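Local structure of cleavage and polyadenylation specificity factor 100 KD subunit (Methanosarcina mazei, 2XR1) at residues V215-D220 with D542-R547; Y383-A388 with D609-V614; A388-L393 with R586-E591; Y446-I451 with K487-H492; R531-F536 with N571-V576. The protein probably terminates transcription by cutting nascent RNA at the polymerase exit channel, as a zinc-dependent nuclease of the metallo-beta-lactamase superfamily with endo- and exonuclease activity. All blocks are in the same frame, centred on the assembly; numbering follows the deposited sequence.

Contact 1 of 5, residues V215-D220 with D542-R547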
# COMPACT_ATOMS: atom_id res chain seq x y z
N VAL B 215 -9.18 11.13 -14.80
CA VAL B 215 -9.87 10.18 -15.66
C VAL B 215 -8.86 9.47 -16.52
O VAL B 215 -7.78 9.98 -16.73
CB VAL B 215 -10.89 10.86 -16.62
CG1 VAL B 215 -11.98 11.52 -15.87
CG2 VAL B 215 -10.18 11.86 -17.52
N ASN B 216 -9.19 8.30 -17.04
CA ASN B 216 -8.31 7.65 -17.97
C ASN B 216 -8.33 8.37 -19.34
O ASN B 216 -9.34 8.99 -19.74
CB ASN B 216 -8.67 6.16 -18.18
CG ASN B 216 -7.46 5.33 -18.63
OD1 ASN B 216 -6.33 5.58 -18.21
ND2 ASN B 216 -7.69 4.35 -19.46
N VAL B 217 -7.21 8.25 -20.03
CA VAL B 217 -6.99 8.70 -21.39
C VAL B 217 -6.56 7.45 -22.11
O VAL B 217 -5.57 6.84 -21.71
CB VAL B 217 -5.80 9.72 -21.47
CG1 VAL B 217 -5.40 10.00 -22.92
CG2 VAL B 217 -6.15 11.02 -20.75
N GLY B 218 -7.29 7.05 -23.15
CA GLY B 218 -6.94 5.84 -23.91
C GLY B 218 -8.15 5.10 -24.45
O GLY B 218 -9.22 5.71 -24.67
N SER B 219 -7.98 3.79 -24.68
CA SER B 219 -9.03 2.94 -25.27
C SER B 219 -10.30 2.93 -24.42
O SER B 219 -11.38 3.20 -24.93
CB SER B 219 -8.54 1.50 -25.48
OG SER B 219 -8.14 1.29 -26.82
N ASP B 220 -10.15 2.65 -23.11
CA ASP B 220 -11.30 2.57 -22.21
C ASP B 220 -11.41 3.78 -21.31
O ASP B 220 -10.56 3.98 -20.44
CB ASP B 220 -11.24 1.31 -21.34
CG ASP B 220 -12.53 1.10 -20.55
OD1 ASP B 220 -13.01 2.04 -19.90
OD2 ASP B 220 -13.07 -0.03 -20.57
N ASP B 542 -1.49 6.48 -26.36
CA ASP B 542 -1.95 5.15 -26.66
C ASP B 542 -3.47 5.02 -26.56
O ASP B 542 -4.07 5.51 -25.60
CB ASP B 542 -1.37 4.15 -25.65
CG ASP B 542 0.13 3.88 -25.84
OD1 ASP B 542 0.73 4.33 -26.86
OD2 ASP B 542 0.71 3.21 -24.94
N GLY B 543 -4.08 4.35 -27.53
CA GLY B 543 -5.50 4.01 -27.48
C GLY B 543 -6.42 5.10 -27.97
O GLY B 543 -7.62 4.91 -28.05
N THR B 544 -5.88 6.26 -28.30
CA THR B 544 -6.73 7.34 -28.78
C THR B 544 -6.94 7.27 -30.28
O THR B 544 -6.11 6.74 -31.01
CB THR B 544 -6.18 8.76 -28.40
OG1 THR B 544 -4.86 8.96 -28.88
CG2 THR B 544 -6.19 8.94 -26.90
N ILE B 545 -8.05 7.83 -30.73
CA ILE B 545 -8.34 7.93 -32.14
C ILE B 545 -7.21 8.71 -32.78
O ILE B 545 -6.64 8.27 -33.76
CB ILE B 545 -9.72 8.61 -32.39
CG1 ILE B 545 -10.85 7.67 -32.00
CG2 ILE B 545 -9.85 9.06 -33.83
CD1 ILE B 545 -10.80 6.32 -32.67
N GLY B 546 -6.85 9.85 -32.20
CA GLY B 546 -5.78 10.67 -32.77
C GLY B 546 -4.49 9.89 -32.96
O GLY B 546 -3.81 10.00 -33.98
N ARG B 547 -4.14 9.09 -31.97
CA ARG B 547 -2.95 8.29 -32.08
C ARG B 547 -3.05 7.31 -33.25
O ARG B 547 -2.09 7.15 -34.01
CB ARG B 547 -2.73 7.52 -30.79
CG ARG B 547 -1.53 6.56 -30.82
CD ARG B 547 -0.27 7.29 -31.22
NE ARG B 547 0.86 6.60 -30.64
CZ ARG B 547 2.08 6.55 -31.17
NH1 ARG B 547 2.34 7.18 -32.33
NH2 ARG B 547 3.04 5.85 -30.55
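Two glycines face each other, G218 of a metallo-beta-lactamase loop and G543, just before helix 545-550 of the beta-CASP region, their CA atoms 4.3 Å apart. Most of the contact is backbone against backbone. A CA-H...O contact runs from G218 CA to D542 O at 3.3 Å, with 131° at the hydrogen. Both glycines have positive phi, which a residue without CB adopts easily, and the lack of side chains lets the two chains come this close. S219 adds a van der Waals contact, its OG 3.8 Å from G543 CA.

The apolar part is small: V217 CG1 meets T544 CG2 at 4.2 Å, the two side chains crossing obliquely. V217 also packs on the zinc ligand D249.

Hydrogen bonds act within each partner. T544 OG1 stands between the backbone N and the carbonyl carbon (chi1 57°), which turns it to R547 N as an N-cap at 3.2 Å and places CG2 beside V217; the hydroxyl also pairs with A541 O. In the facing loop N216 ND2 reaches D220 O at 3.1 Å in a nearly straight bond.

No hydrogen bond spans the two segments directly, but N515 bridges them, OD1 accepting from I545 N and ND2 donating weakly to G218 O. Between the segments themselves the join is thus mainly backbone and apolar packing, their polar groups being served within each partner or by N515.

Contact 2 of 5, residues Y383-A388 with D609-V614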
# COMPACT_ATOMS: atom_id res chain seq x y z
N TYR B 383 7.47 12.94 -22.43
CA TYR B 383 8.47 12.86 -23.48
C TYR B 383 9.76 12.21 -22.95
O TYR B 383 10.88 12.61 -23.30
CB TYR B 383 8.71 14.25 -24.06
CG TYR B 383 7.56 14.75 -24.92
CD1 TYR B 383 6.38 15.16 -24.35
CD2 TYR B 383 7.67 14.82 -26.27
CE1 TYR B 383 5.33 15.60 -25.11
CE2 TYR B 383 6.62 15.26 -27.04
CZ TYR B 383 5.46 15.66 -26.45
OH TYR B 383 4.44 16.12 -27.24
N GLY B 384 9.60 11.18 -22.17
CA GLY B 384 10.72 10.63 -21.45
C GLY B 384 11.61 9.71 -22.27
O GLY B 384 12.69 9.37 -21.83
N ASN B 385 11.12 9.28 -23.43
CA ASN B 385 11.89 8.43 -24.30
C ASN B 385 13.20 9.06 -24.78
O ASN B 385 13.26 10.24 -25.08
CB ASN B 385 11.02 8.05 -25.49
CG ASN B 385 10.26 6.75 -25.27
OD1 ASN B 385 10.87 5.67 -25.18
ND2 ASN B 385 8.94 6.83 -25.21
N ALA B 386 14.26 8.26 -24.90
CA ALA B 386 15.56 8.75 -25.42
C ALA B 386 15.39 9.64 -26.66
O ALA B 386 16.15 10.56 -26.89
CB ALA B 386 16.49 7.56 -25.73
N ASN B 387 14.37 9.33 -27.42
CA ASN B 387 14.12 9.82 -28.77
C ASN B 387 13.36 11.17 -28.81
O ASN B 387 13.30 11.81 -29.84
CB ASN B 387 13.18 8.77 -29.39
CG ASN B 387 13.29 8.65 -30.86
OD1 ASN B 387 12.69 7.74 -31.44
ND2 ASN B 387 14.05 9.55 -31.49
N ALA B 388 12.79 11.57 -27.68
CA ALA B 388 11.59 12.37 -27.66
C ALA B 388 11.84 13.88 -27.49
O ALA B 388 11.31 14.57 -26.62
CB ALA B 388 10.61 11.79 -26.56
N ASP B 609 4.11 6.60 -21.34
CA ASP B 609 3.90 5.21 -21.65
C ASP B 609 5.05 4.42 -21.02
O ASP B 609 6.05 5.00 -20.63
CB ASP B 609 3.72 4.98 -23.14
CG ASP B 609 4.95 5.38 -23.98
OD1 ASP B 609 6.12 5.10 -23.58
OD2 ASP B 609 4.71 5.92 -25.10
N GLU B 610 4.88 3.11 -20.87
CA GLU B 610 5.83 2.30 -20.11
C GLU B 610 7.28 2.58 -20.45
O GLU B 610 8.06 2.93 -19.58
CB GLU B 610 5.57 0.81 -20.27
CG GLU B 610 6.38 -0.02 -19.29
CD GLU B 610 6.04 -1.49 -19.36
OE1 GLU B 610 5.44 -1.94 -20.39
OE2 GLU B 610 6.39 -2.18 -18.37
N LYS B 611 7.64 2.43 -21.72
CA LYS B 611 9.02 2.66 -22.15
C LYS B 611 9.47 4.09 -21.80
O LYS B 611 10.59 4.32 -21.44
CB LYS B 611 9.17 2.42 -23.66
CG LYS B 611 10.60 2.21 -24.12
CD LYS B 611 10.79 2.44 -25.64
CE LYS B 611 12.22 2.00 -26.10
NZ LYS B 611 13.26 1.80 -24.97
N ALA B 612 8.58 5.05 -21.86
CA ALA B 612 8.97 6.42 -21.57
C ALA B 612 9.45 6.52 -20.12
O ALA B 612 10.48 7.11 -19.87
CB ALA B 612 7.80 7.45 -21.89
N CYS B 613 8.69 5.96 -19.18
CA CYS B 613 9.01 6.12 -17.74
C CYS B 613 10.29 5.42 -17.41
O CYS B 613 11.12 5.94 -16.73
CB CYS B 613 7.89 5.58 -16.85
SG CYS B 613 6.28 6.53 -16.98
N VAL B 614 10.45 4.21 -17.93
CA VAL B 614 11.61 3.39 -17.65
C VAL B 614 12.89 3.96 -18.30
O VAL B 614 13.97 3.94 -17.71
CB VAL B 614 11.32 1.90 -18.08
CG1 VAL B 614 12.56 1.02 -18.04
CG2 VAL B 614 10.15 1.32 -17.20
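N385 and A612 bring their CA atoms within 4.5 Å where a connecting loop of the metallo-beta-lactamase domain meets the first turn of helix 610-624. The loop closes a type I beta turn from N385 to A388, held by A388 N to N385 O at 3.0 Å. On the other side the helix opens with an N-cap: D609 OD1 accepts from A612 N at 3.0 Å, and C613 N bonds to D609 O. The D609 carboxylate can fold back over the first turn because its CG stands between the backbone N and the carbonyl carbon (chi1 62°), and the amide of A612 meets OD1 nearly along the C-O axis. Aspartate, with its short arm, suits such a cap.

G384 lies against the A612 carbonyl; with no CB, which would run into A612 O, it can approach the helix closely. N385 carries most of the side-chain contact. Its amide nitrogen ND2 rests 3.6 Å from A612 CB, a methyl small enough for the loop to settle close to the helix. ND2 is also 3.7 Å from D609 OD1, near the capping carboxylate but with no hydrogen bond between them.

Beyond the two segments, D615 one turn further along the helix accepts from A386 N and forms a long, weak ion pair with K611 NZ; Y383 turns away from the helix, its hydroxyl bonded to D578. K611 runs across N385 at about a right angle, using its aliphatic stem: K611 CD comes to 3.3 Å from N385 OD1.

Contact 3 of 5, residues A388-L393 with R586-E591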
# COMPACT_ATOMS: atom_id res chain seq x y z
N ALA B 388 12.79 11.57 -27.68
CA ALA B 388 11.59 12.37 -27.66
C ALA B 388 11.84 13.88 -27.49
O ALA B 388 11.31 14.57 -26.62
CB ALA B 388 10.61 11.79 -26.56
N PHE B 389 12.62 14.41 -28.40
CA PHE B 389 12.85 15.85 -28.45
C PHE B 389 11.70 16.48 -29.20
O PHE B 389 10.99 15.82 -29.96
CB PHE B 389 14.19 16.15 -29.12
CG PHE B 389 15.31 15.40 -28.50
CD1 PHE B 389 15.79 15.75 -27.23
CD2 PHE B 389 15.82 14.26 -29.12
CE1 PHE B 389 16.81 15.03 -26.64
CE2 PHE B 389 16.84 13.53 -28.51
CZ PHE B 389 17.33 13.91 -27.28
N GLN B 390 11.47 17.75 -28.95
CA GLN B 390 10.46 18.43 -29.72
C GLN B 390 11.11 19.68 -30.27
O GLN B 390 12.13 20.12 -29.77
CB GLN B 390 9.20 18.61 -28.87
CG GLN B 390 9.34 19.54 -27.80
CD GLN B 390 8.31 19.37 -26.69
OE1 GLN B 390 7.89 20.36 -26.13
NE2 GLN B 390 7.95 18.14 -26.33
N PRO B 391 10.61 20.20 -31.38
CA PRO B 391 11.26 21.34 -32.01
C PRO B 391 11.26 22.59 -31.12
O PRO B 391 10.34 22.78 -30.34
CB PRO B 391 10.40 21.58 -33.25
CG PRO B 391 9.04 21.08 -32.89
CD PRO B 391 9.34 19.85 -32.05
N ALA B 392 12.31 23.39 -31.24
CA ALA B 392 12.36 24.73 -30.62
C ALA B 392 11.11 25.60 -30.96
O ALA B 392 10.57 25.57 -32.06
CB ALA B 392 13.68 25.43 -31.03
N LEU B 393 10.64 26.34 -29.97
CA LEU B 393 9.50 27.26 -30.13
C LEU B 393 9.53 27.98 -31.46
O LEU B 393 8.58 27.93 -32.19
CB LEU B 393 9.43 28.26 -28.95
CG LEU B 393 9.14 29.78 -29.13
CD1 LEU B 393 8.22 30.34 -28.03
CD2 LEU B 393 10.47 30.62 -29.20
N ARG B 586 12.45 15.58 -23.96
CA ARG B 586 13.41 14.72 -23.28
C ARG B 586 14.56 15.54 -22.69
O ARG B 586 14.87 15.39 -21.55
CB ARG B 586 13.93 13.64 -24.23
CG ARG B 586 15.22 13.00 -23.83
CD ARG B 586 15.06 11.95 -22.73
NE ARG B 586 16.33 11.27 -22.59
CZ ARG B 586 16.53 10.06 -22.10
NH1 ARG B 586 15.54 9.30 -21.65
NH2 ARG B 586 17.77 9.59 -22.07
N ARG B 587 15.14 16.42 -23.48
CA ARG B 587 16.20 17.30 -23.00
C ARG B 587 15.75 18.08 -21.75
O ARG B 587 16.43 18.16 -20.74
CB ARG B 587 16.62 18.29 -24.08
CG ARG B 587 18.03 18.86 -23.87
CD ARG B 587 18.34 20.05 -24.78
NE ARG B 587 17.88 21.31 -24.18
CZ ARG B 587 16.78 22.00 -24.56
NH1 ARG B 587 16.01 21.58 -25.58
NH2 ARG B 587 16.46 23.12 -23.92
N GLN B 588 14.56 18.63 -21.80
CA GLN B 588 14.08 19.50 -20.74
C GLN B 588 13.80 18.74 -19.46
O GLN B 588 13.99 19.28 -18.37
CB GLN B 588 12.86 20.28 -21.23
CG GLN B 588 13.30 21.41 -22.15
CD GLN B 588 12.23 21.85 -23.13
OE1 GLN B 588 11.11 21.30 -23.15
NE2 GLN B 588 12.58 22.84 -23.97
N LEU B 589 13.31 17.50 -19.59
CA LEU B 589 13.11 16.65 -18.43
C LEU B 589 14.45 16.45 -17.73
O LEU B 589 14.58 16.60 -16.51
CB LEU B 589 12.50 15.32 -18.84
CG LEU B 589 11.03 15.45 -19.30
CD1 LEU B 589 10.49 14.22 -20.04
CD2 LEU B 589 10.18 15.77 -18.10
N MET B 590 15.47 16.14 -18.51
CA MET B 590 16.79 15.88 -17.95
C MET B 590 17.39 17.14 -17.35
O MET B 590 18.02 17.07 -16.31
CB MET B 590 17.74 15.32 -19.02
CG MET B 590 17.41 13.86 -19.37
SD MET B 590 18.07 12.64 -18.14
CE MET B 590 19.68 12.26 -18.88
N GLU B 591 17.18 18.28 -17.98
CA GLU B 591 17.74 19.53 -17.50
C GLU B 591 17.07 19.91 -16.17
O GLU B 591 17.75 20.35 -15.24
CB GLU B 591 17.63 20.63 -18.57
CG GLU B 591 18.57 20.47 -19.80
CD GLU B 591 18.29 21.49 -21.00
OE1 GLU B 591 17.11 21.96 -21.16
OE2 GLU B 591 19.28 21.83 -21.78
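R586, first residue of helix 586-594, gives its backbone N-H to A388 O at 3.1 Å, the hydrogen bond that ties the loop leading into the beta-CASP region to the returning part of the metallo-beta-lactamase fold. An amide in the first turn of a helix has no carbonyl of its own helix to bind, and here the loop supplies one. The donor stands 49° out of the carbonyl plane, above it. The side chain of R586 serves F389 with its methylenes: CG lies 3.8 Å from F389 CE1, approaching the ring obliquely. Its guanidinium is turned 84° from the ring and bonded beyond the contact, to S619 and, as a salt bridge, to D615. Long and amphipathic, arginine can fill both roles.

R587 continues the contact with the phenyl group, its CB 4.1 Å from F389 CD1 and its backbone N close to CE1. F389 itself is largely exposed, so this patch lies at the surface.

The amide end of Q588 comes up to that of Q390, the OE1 atoms 4.5 Å apart. Two carbonyl oxygens do not bond, but both accept from K357 NZ, while Q588 NE2 donates to E359. D585 also bridges the two segments, but as acceptor: OD1 takes Q588 N and OD2 takes Q390 N.

One turn after R587 comes E591, in a salt bridge spaced i to i+4. R587 CG, anti to its own N (chi1 -158°), starts an arm bent at chi3, and NE reaches E591 OE2 at 2.8 Å, from above the carboxylate plane.

Contact 4 of 5, residues Y446-I451 with K487-H492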
# COMPACT_ATOMS: atom_id res chain seq x y z
N TYR B 446 -11.96 29.36 -36.28
CA TYR B 446 -13.09 28.95 -35.45
C TYR B 446 -12.57 28.20 -34.23
O TYR B 446 -11.56 27.51 -34.32
CB TYR B 446 -14.08 28.10 -36.22
CG TYR B 446 -14.66 28.80 -37.42
CD1 TYR B 446 -15.72 29.66 -37.30
CD2 TYR B 446 -14.13 28.60 -38.69
CE1 TYR B 446 -16.27 30.32 -38.44
CE2 TYR B 446 -14.65 29.25 -39.82
CZ TYR B 446 -15.71 30.10 -39.68
OH TYR B 446 -16.23 30.74 -40.78
N LEU B 447 -13.26 28.37 -33.10
CA LEU B 447 -12.88 27.83 -31.81
C LEU B 447 -14.08 27.13 -31.18
O LEU B 447 -15.06 27.78 -30.85
CB LEU B 447 -12.45 28.96 -30.90
CG LEU B 447 -11.34 29.88 -31.38
CD1 LEU B 447 -11.01 30.88 -30.30
CD2 LEU B 447 -10.08 29.11 -31.78
N ASP B 448 -14.03 25.81 -31.02
CA ASP B 448 -15.24 25.06 -30.61
C ASP B 448 -14.98 24.21 -29.37
O ASP B 448 -13.86 23.82 -29.10
CB ASP B 448 -15.75 24.20 -31.78
CG ASP B 448 -17.21 23.78 -31.62
OD1 ASP B 448 -17.84 24.02 -30.55
OD2 ASP B 448 -17.75 23.17 -32.58
N GLY B 449 -16.01 23.98 -28.57
CA GLY B 449 -15.91 23.14 -27.38
C GLY B 449 -15.21 23.69 -26.13
O GLY B 449 -14.40 22.97 -25.52
N MET B 450 -15.58 24.90 -25.73
CA MET B 450 -15.10 25.54 -24.49
C MET B 450 -13.71 26.19 -24.54
O MET B 450 -13.24 26.75 -23.53
CB MET B 450 -15.18 24.62 -23.25
CG MET B 450 -16.50 23.90 -23.04
SD MET B 450 -17.87 24.98 -22.74
CE MET B 450 -18.17 24.61 -20.99
N ILE B 451 -13.07 26.18 -25.70
CA ILE B 451 -11.78 26.84 -25.84
C ILE B 451 -11.87 28.29 -25.47
O ILE B 451 -11.05 28.80 -24.71
CB ILE B 451 -11.24 26.73 -27.27
CG1 ILE B 451 -10.80 25.29 -27.53
CG2 ILE B 451 -10.07 27.67 -27.47
CD1 ILE B 451 -10.43 25.07 -28.94
N LYS B 487 -13.26 33.30 -34.14
CA LYS B 487 -14.70 33.26 -34.13
C LYS B 487 -15.12 32.08 -33.28
O LYS B 487 -14.92 30.95 -33.67
CB LYS B 487 -15.29 33.08 -35.55
CG LYS B 487 -14.73 33.97 -36.67
CD LYS B 487 -14.99 35.43 -36.45
CE LYS B 487 -14.67 36.24 -37.70
NZ LYS B 487 -13.23 36.07 -38.06
N PRO B 488 -15.73 32.32 -32.13
CA PRO B 488 -16.14 31.16 -31.34
C PRO B 488 -17.43 30.53 -31.84
O PRO B 488 -18.21 31.16 -32.52
CB PRO B 488 -16.38 31.75 -29.93
CG PRO B 488 -15.97 33.19 -30.02
CD PRO B 488 -16.07 33.57 -31.45
N VAL B 489 -17.64 29.29 -31.47
CA VAL B 489 -18.83 28.54 -31.84
C VAL B 489 -19.05 27.50 -30.78
O VAL B 489 -18.15 26.69 -30.51
CB VAL B 489 -18.63 27.77 -33.18
CG1 VAL B 489 -17.15 27.70 -33.59
CG2 VAL B 489 -19.22 26.37 -33.09
N ASP B 490 -20.20 27.51 -30.13
CA ASP B 490 -20.57 26.41 -29.23
C ASP B 490 -22.05 26.02 -29.42
O ASP B 490 -22.44 24.87 -29.15
CB ASP B 490 -20.19 26.72 -27.76
CG ASP B 490 -18.64 26.77 -27.53
OD1 ASP B 490 -17.96 25.71 -27.61
OD2 ASP B 490 -18.12 27.89 -27.27
N SER B 491 -22.86 26.96 -29.92
CA SER B 491 -24.06 26.58 -30.65
C SER B 491 -23.74 25.43 -31.63
O SER B 491 -22.75 25.47 -32.35
CB SER B 491 -24.60 27.75 -31.47
OG SER B 491 -25.53 27.28 -32.43
N HIS B 492 -24.59 24.41 -31.62
CA HIS B 492 -24.60 23.39 -32.67
C HIS B 492 -25.11 23.98 -34.00
O HIS B 492 -24.65 23.62 -35.08
CB HIS B 492 -25.46 22.19 -32.25
CG HIS B 492 -26.00 21.40 -33.40
ND1 HIS B 492 -27.27 21.59 -33.90
CD2 HIS B 492 -25.43 20.43 -34.16
CE1 HIS B 492 -27.47 20.76 -34.92
NE2 HIS B 492 -26.37 20.05 -35.09
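D490 and D448 both owe their places to chi1. In D490 CG stands anti to the carbonyl carbon and beside the backbone N (chi1 -68°), which sends OD1 back to the turn that follows the opposite strand. There it accepts from M450 N at 3.1 Å, on the syn side but tilted out of the carboxylate plane, and weakly from G449 N. In D448 CG is anti to N (chi1 -160°), and the carboxylate lies across V489, with OD2 3.6 Å from V489 CG2. The two acids slide past each other in opposite directions, their planes 62° apart, the OD1 atoms 3.4 Å from one another. That proximity is probably eased by R495, which forms a salt bridge with D448 OD2, and by Y522, whose hydroxyl bonds to the same oxygen. G449 has positive phi, natural for glycine in a turn.

Before the turns the strands are parallel. L447 uses both its N-H and its C=O on strand 486-489, its N bonding to K487 O and its O accepting from V489 N, each at 3.1 Å. P488, between those partners, has no N-H to give, and none is called for on the side facing L447. Y446 crosses K487 at a slant, CD1 3.9 Å from K487 CB, and its CB also meets V489 CG1.

Strand 486-489 is the outermost strand of the parallel beta-CASP sheet within this chain; strand 445-448 is next, flanked beyond by 506-509. I498 of helix 492-500 covers Y446 and V489, M428 of helix 423-436 covers L447, and helix 270-290 lies by M450.

Contact 5 of 5, residues R531-F536 with N571-V576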
# COMPACT_ATOMS: atom_id res chain seq x y z
N ARG B 531 -7.47 18.25 -50.20
CA ARG B 531 -7.08 19.65 -50.12
C ARG B 531 -6.91 20.06 -48.66
O ARG B 531 -6.05 20.88 -48.34
CB ARG B 531 -8.13 20.53 -50.86
N ASN B 532 -7.70 19.46 -47.77
CA ASN B 532 -7.68 19.77 -46.34
C ASN B 532 -6.49 19.20 -45.59
O ASN B 532 -5.74 18.38 -46.14
CB ASN B 532 -8.94 19.24 -45.68
CG ASN B 532 -10.19 19.92 -46.18
OD1 ASN B 532 -10.17 21.11 -46.50
ND2 ASN B 532 -11.28 19.17 -46.24
N THR B 533 -6.33 19.60 -44.33
CA THR B 533 -5.25 19.14 -43.49
C THR B 533 -5.65 18.95 -42.04
O THR B 533 -6.46 19.70 -41.49
CB THR B 533 -4.10 20.13 -43.52
OG1 THR B 533 -3.70 20.36 -44.87
CG2 THR B 533 -2.90 19.58 -42.73
N LEU B 534 -5.06 17.93 -41.40
CA LEU B 534 -5.33 17.65 -40.02
C LEU B 534 -4.05 17.84 -39.23
O LEU B 534 -3.10 17.08 -39.44
CB LEU B 534 -5.84 16.21 -39.87
CG LEU B 534 -6.17 15.74 -38.45
CD1 LEU B 534 -7.42 16.44 -37.99
CD2 LEU B 534 -6.31 14.22 -38.41
N VAL B 535 -4.01 18.81 -38.31
CA VAL B 535 -2.75 19.23 -37.70
C VAL B 535 -2.65 18.74 -36.27
O VAL B 535 -3.39 19.18 -35.41
CB VAL B 535 -2.64 20.77 -37.71
CG1 VAL B 535 -1.24 21.23 -37.29
CG2 VAL B 535 -2.97 21.30 -39.12
N PHE B 536 -1.74 17.82 -36.01
CA PHE B 536 -1.46 17.40 -34.64
C PHE B 536 -0.38 18.27 -33.99
O PHE B 536 0.74 18.28 -34.46
CB PHE B 536 -1.02 15.95 -34.60
CG PHE B 536 -2.11 14.98 -34.89
CD1 PHE B 536 -3.17 14.82 -34.03
CD2 PHE B 536 -2.07 14.19 -36.04
CE1 PHE B 536 -4.18 13.93 -34.30
CE2 PHE B 536 -3.08 13.27 -36.29
CZ PHE B 536 -4.13 13.15 -35.42
N ASN B 571 -8.92 10.92 -46.68
CA ASN B 571 -7.95 11.26 -47.70
C ASN B 571 -7.18 12.52 -47.36
O ASN B 571 -6.34 12.95 -48.14
CB ASN B 571 -8.67 11.49 -49.03
CG ASN B 571 -9.52 10.30 -49.43
OD1 ASN B 571 -9.68 9.35 -48.66
ND2 ASN B 571 -10.09 10.36 -50.64
N MET B 572 -7.45 13.13 -46.20
CA MET B 572 -6.92 14.46 -45.92
C MET B 572 -5.49 14.40 -45.40
O MET B 572 -5.15 13.52 -44.61
CB MET B 572 -7.82 15.22 -44.92
CG MET B 572 -7.53 15.01 -43.44
SD MET B 572 -8.71 15.91 -42.40
CE MET B 572 -9.54 14.58 -41.55
N GLU B 573 -4.67 15.34 -45.84
CA GLU B 573 -3.29 15.51 -45.37
C GLU B 573 -3.20 15.51 -43.85
O GLU B 573 -4.06 16.05 -43.17
CB GLU B 573 -2.71 16.82 -45.92
CG GLU B 573 -1.22 17.07 -45.64
CD GLU B 573 -0.69 18.33 -46.33
OE1 GLU B 573 -0.62 18.34 -47.59
OE2 GLU B 573 -0.35 19.31 -45.61
N VAL B 574 -2.14 14.89 -43.34
CA VAL B 574 -1.86 14.82 -41.92
C VAL B 574 -0.48 15.40 -41.66
O VAL B 574 0.49 14.96 -42.25
CB VAL B 574 -1.87 13.36 -41.45
CG1 VAL B 574 -1.38 13.23 -40.02
CG2 VAL B 574 -3.26 12.80 -41.60
N GLN B 575 -0.38 16.43 -40.83
CA GLN B 575 0.93 16.95 -40.46
C GLN B 575 1.05 16.94 -38.96
O GLN B 575 0.06 17.09 -38.26
CB GLN B 575 1.18 18.33 -41.03
CG GLN B 575 1.39 18.35 -42.57
CD GLN B 575 2.84 18.47 -43.03
OE1 GLN B 575 3.76 18.53 -42.22
NE2 GLN B 575 3.04 18.54 -44.33
N VAL B 576 2.26 16.72 -38.47
CA VAL B 576 2.51 16.67 -37.05
C VAL B 576 3.46 17.82 -36.72
O VAL B 576 4.57 17.87 -37.24
CB VAL B 576 3.15 15.32 -36.65
CG1 VAL B 576 3.45 15.29 -35.19
CG2 VAL B 576 2.22 14.16 -37.02
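L534 and M572 form one end of the close-packed, buried part: M572 SD rests 3.8 Å from L534 CB, the flexible thioether filling in just before its strand starts. At the other end V574 CG1 meets F536 CE2 at 4.1 Å, at the ring edge and near its plane, and V576 CG2 lies obliquely to the same ring. F536 CG is anti to the carbonyl carbon (chi1 -71°), which swings the ring edge to V574. Beta-branched valines suit these extended positions.

The backbones are bonded as parallel strands: L534 N to E573 O at 2.8 Å, Q575 N to L534 O at 3.1 Å, F536 N to Q575 O at 3.0 Å. The pairing begins poorly, since E573 N to N532 O is weak and bent.

Whereas strand 533-536 is buried, strand 573-576 is the more open to solvent, V576 most of all. The face of T533 and E573 is also more polar. E573 runs beside T533, OE2 3.6 Å from OG1, but its salt bridge goes to R410 and the threonine hydroxyl pairs with T407. Q575 OE1 makes a weak hydrogen bond with H399 NE2.

Strand 573-576 is the outermost of the beta-CASP sheet within this chain, and 533-536 lies between it and 414-417. Helix 393-409 covers T533, V535 and Q575; helix 545-550 covers L534, F536 and V576.

How the contacts relate
Contact 1 joins the metallo-beta-lactamase and beta-CASP parts, contact 2 the N- and C-terminal lactamase parts beside that seam, and contact 3 the start of beta-CASP and that C-terminal part. Contacts 2 and 3, centres 12 Å apart, share A388, and R586 NH1 probably donates to G384 O at 2.9 Å. Contacts 1 and 2, centres 17 Å apart, meet where D542 OD2 packs on D609 CB. Contact 5 touches contact 1 through F536 CZ and G546 O, 3.5 Å apart. Contacts 4 and 5 form the two ends of one sheet, centres 21 Å apart. The side chain of V217 is about 7 Å from a zinc ion, those of D609 and Q390 about 12 and 13 Å.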